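Local coordinates for protein CCMAN5 (Cellulosimicrobium cellulans, PDB 4AQ0) that probably hydrolyses alpha-mannosidic linkages as a glycoside hydrolase of family 92, a mannosidase that carries a calcium ion, at residues A[96-101]-A[111-116]. Sequence-based numbering, arbitrary orientation.
Sequences LVVPTS and GTYAHP
With chi1 at -180°, Val98 turns CG1 away from its backbone N and keeps CG2 beside it, while Tyr113 has CG anti to its own carbonyl carbon (chi1 -65°); together these torsions set a valine methyl over a tyrosine face. A CH-pi interaction is central to this contact in the family 92 N-terminal domain, joining strand 96-100 to the 3-10 segment that leads into strand 115-116, which pairs with strand 74-79. Val98 CG2 stands 3.7 Å from the centroid of the Tyr113 ring, close to its normal, and Val98 CG1 reaches Tyr113 CD1 at 3.6 Å. Farther along the ring, Leu96 CD2 approaches Tyr113 CE2 obliquely at 3.9 Å. The phenol hydroxyl extends beyond this apolar patch to a hydrogen bond with Asp178, on the strand next to 96-100. A leucine in place of Tyr113 would probably leave the Val98 methyl without its aromatic face and Asp178 without its hydroxyl partner. His115 ND1 is hydrogen-bonded to Ile75 O in the adjoining strand 74-79, while the other side of the ring turns to strand 96-100, CE1 lying 3.9 Å from Val98 CG1. A water links Thr100 OG1 to Thr112 O, 2.7 Å from each. In the plane of the imidazole, His115 NE2 gives Pro99 O a short but weak, bent hydrogen bond of 2.7 Å, with an angle of 126° at the hydrogen.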
ATOM      1  N   LEU A  96     -14.000  12.764 -12.914  1.00 10.89           N
ATOM      2  CA  LEU A  96     -15.126  12.805 -11.981  1.00 10.73           C
ATOM      3  C   LEU A  96     -16.450  12.809 -12.726  1.00 11.04           C
ATOM      4  O   LEU A  96     -16.715  13.700 -13.526  1.00 11.23           O
ATOM      5  CB  LEU A  96     -15.023  14.004 -11.036  1.00 10.34           C
ATOM      6  CG  LEU A  96     -16.198  14.253 -10.084  1.00  9.33           C
ATOM      7  CD1 LEU A  96     -16.265  13.211  -8.946  1.00  7.58           C
ATOM      8  CD2 LEU A  96     -16.098  15.665  -9.534  1.00  8.83           C
ATOM      9  N   VAL A  97     -17.267  11.793 -12.461  1.00 11.05           N
ATOM     10  CA  VAL A  97     -18.569  11.639 -13.110  1.00 10.67           C
ATOM     11  C   VAL A  97     -19.633  11.948 -12.063  1.00 10.72           C
ATOM     12  O   VAL A  97     -19.687  11.290 -11.028  1.00  9.88           O
ATOM     13  CB  VAL A  97     -18.752  10.202 -13.685  1.00 10.84           C
ATOM     14  CG1 VAL A  97     -20.221   9.936 -14.098  1.00 10.23           C
ATOM     15  CG2 VAL A  97     -17.801   9.971 -14.866  1.00 10.35           C
ATOM     16  N   VAL A  98     -20.441  12.977 -12.328  1.00 11.07           N
ATOM     17  CA  VAL A  98     -21.449  13.464 -11.384  1.00 11.38           C
ATOM     18  C   VAL A  98     -22.852  13.298 -12.005  1.00 12.09           C
ATOM     19  O   VAL A  98     -23.147  13.888 -13.050  1.00 12.00           O
ATOM     20  CB  VAL A  98     -21.216  14.960 -10.991  1.00 11.75           C
ATOM     21  CG1 VAL A  98     -22.274  15.458  -9.994  1.00 10.22           C
ATOM     22  CG2 VAL A  98     -19.806  15.183 -10.405  1.00 10.95           C
ATOM     23  N   PRO A  99     -23.718  12.497 -11.360  1.00 12.34           N
ATOM     24  CA  PRO A  99     -25.098  12.403 -11.819  1.00 12.51           C
ATOM     25  C   PRO A  99     -25.911  13.601 -11.336  1.00 12.74           C
ATOM     26  O   PRO A  99     -25.764  14.025 -10.186  1.00 12.98           O
ATOM     27  CB  PRO A  99     -25.592  11.114 -11.167  1.00 12.47           C
ATOM     28  CG  PRO A  99     -24.780  10.991  -9.915  1.00 12.28           C
ATOM     29  CD  PRO A  99     -23.454  11.624 -10.198  1.00 12.30           C
ATOM     30  N   THR A 100     -26.756  14.146 -12.207  1.00 12.92           N
ATOM     31  CA  THR A 100     -27.537  15.335 -11.858  1.00 13.30           C
ATOM     32  C   THR A 100     -28.819  15.481 -12.693  1.00 13.70           C
ATOM     33  O   THR A 100     -28.870  15.038 -13.845  1.00 14.15           O
ATOM     34  CB  THR A 100     -26.658  16.619 -11.921  1.00 13.17           C
ATOM     35  OG1 THR A 100     -27.365  17.724 -11.350  1.00 12.83           O
ATOM     36  CG2 THR A 100     -26.225  16.942 -13.370  1.00 12.80           C
ATOM     37  N   SER A 101     -29.857  16.068 -12.093  1.00 14.16           N
ATOM     38  CA  SER A 101     -31.084  16.418 -12.814  1.00 14.20           C
ATOM     39  C   SER A 101     -31.066  17.894 -13.220  1.00 14.25           C
ATOM     40  O   SER A 101     -32.015  18.382 -13.837  1.00 14.27           O
ATOM     41  CB  SER A 101     -32.342  16.134 -11.973  1.00 14.26           C
ATOM     42  OG  SER A 101     -32.522  14.749 -11.717  1.00 14.71           O
ATOM     43  N   GLY A 111     -19.511  23.070  -6.112  1.00 14.59           N
ATOM     44  CA  GLY A 111     -20.552  23.056  -5.074  1.00 14.23           C
ATOM     45  C   GLY A 111     -21.899  22.485  -5.523  1.00 13.87           C
ATOM     46  O   GLY A 111     -22.631  21.906  -4.721  1.00 13.39           O
ATOM     47  N   THR A 112     -22.218  22.639  -6.810  1.00 13.44           N
ATOM     48  CA  THR A 112     -23.495  22.183  -7.363  1.00 13.27           C
ATOM     49  C   THR A 112     -23.568  20.649  -7.521  1.00 13.29           C
ATOM     50  O   THR A 112     -24.637  20.089  -7.793  1.00 13.27           O
ATOM     51  CB  THR A 112     -23.798  22.863  -8.732  1.00 13.36           C
ATOM     52  OG1 THR A 112     -22.828  22.451  -9.698  1.00 12.08           O
ATOM     53  CG2 THR A 112     -23.779  24.396  -8.602  1.00 13.43           C
ATOM     54  N   TYR A 113     -22.427  19.984  -7.362  1.00 12.78           N
ATOM     55  CA  TYR A 113     -22.355  18.535  -7.484  1.00 12.74           C
ATOM     56  C   TYR A 113     -22.906  17.818  -6.240  1.00 12.65           C
ATOM     57  O   TYR A 113     -23.269  16.653  -6.312  1.00 12.80           O
ATOM     58  CB  TYR A 113     -20.904  18.083  -7.674  1.00 12.54           C
ATOM     59  CG  TYR A 113     -20.184  18.504  -8.948  1.00 12.63           C
ATOM     60  CD1 TYR A 113     -20.876  18.800 -10.132  1.00 12.72           C
ATOM     61  CD2 TYR A 113     -18.795  18.558  -8.970  1.00 12.88           C
ATOM     62  CE1 TYR A 113     -20.180  19.161 -11.300  1.00 13.32           C
ATOM     63  CE2 TYR A 113     -18.099  18.916 -10.118  1.00 13.57           C
ATOM     64  CZ  TYR A 113     -18.790  19.210 -11.275  1.00 13.40           C
ATOM     65  OH  TYR A 113     -18.067  19.553 -12.399  1.00 15.07           O
ATOM     66  N   ALA A 114     -22.948  18.515  -5.107  1.00 12.51           N
ATOM     67  CA  ALA A 114     -23.188  17.880  -3.814  1.00 12.93           C
ATOM     68  C   ALA A 114     -24.590  17.267  -3.692  1.00 13.20           C
ATOM     69  O   ALA A 114     -25.595  17.948  -3.939  1.00 13.07           O
ATOM     70  CB  ALA A 114     -22.922  18.877  -2.680  1.00 12.54           C
ATOM     71  N   HIS A 115     -24.632  15.977  -3.343  1.00 13.35           N
ATOM     72  CA  HIS A 115     -25.873  15.263  -3.036  1.00 13.79           C
ATOM     73  C   HIS A 115     -25.818  14.798  -1.583  1.00 14.29           C
ATOM     74  O   HIS A 115     -24.796  14.262  -1.163  1.00 14.58           O
ATOM     75  CB  HIS A 115     -26.043  13.987  -3.875  1.00 13.78           C
ATOM     76  CG  HIS A 115     -25.705  14.128  -5.330  1.00 14.11           C
ATOM     77  ND1 HIS A 115     -24.513  14.139  -5.972  1.00 13.16           N
ATOM     78  CD2 HIS A 115     -26.670  14.214  -6.313  1.00 12.34           C
ATOM     79  CE1 HIS A 115     -24.778  14.257  -7.314  1.00 12.18           C
ATOM     80  NE2 HIS A 115     -26.085  14.298  -7.493  1.00 14.34           N
ATOM     81  N   PRO A 116     -26.928  14.948  -0.825  1.00 14.58           N
ATOM     82  CA  PRO A 116     -27.010  14.277   0.481  1.00 14.68           C
ATOM     83  C   PRO A 116     -26.937  12.749   0.333  1.00 14.87           C
ATOM     84  O   PRO A 116     -27.452  12.194  -0.632  1.00 14.79           O
ATOM     85  CB  PRO A 116     -28.409  14.651   1.002  1.00 14.88           C
ATOM     86  CG  PRO A 116     -28.919  15.746   0.082  1.00 15.22           C
ATOM     87  CD  PRO A 116     -28.203  15.582  -1.217  1.00 14.33           C
TER
HETATM   88  O   HOH W   1     -25.380  19.221 -10.261  1.00 11.08           O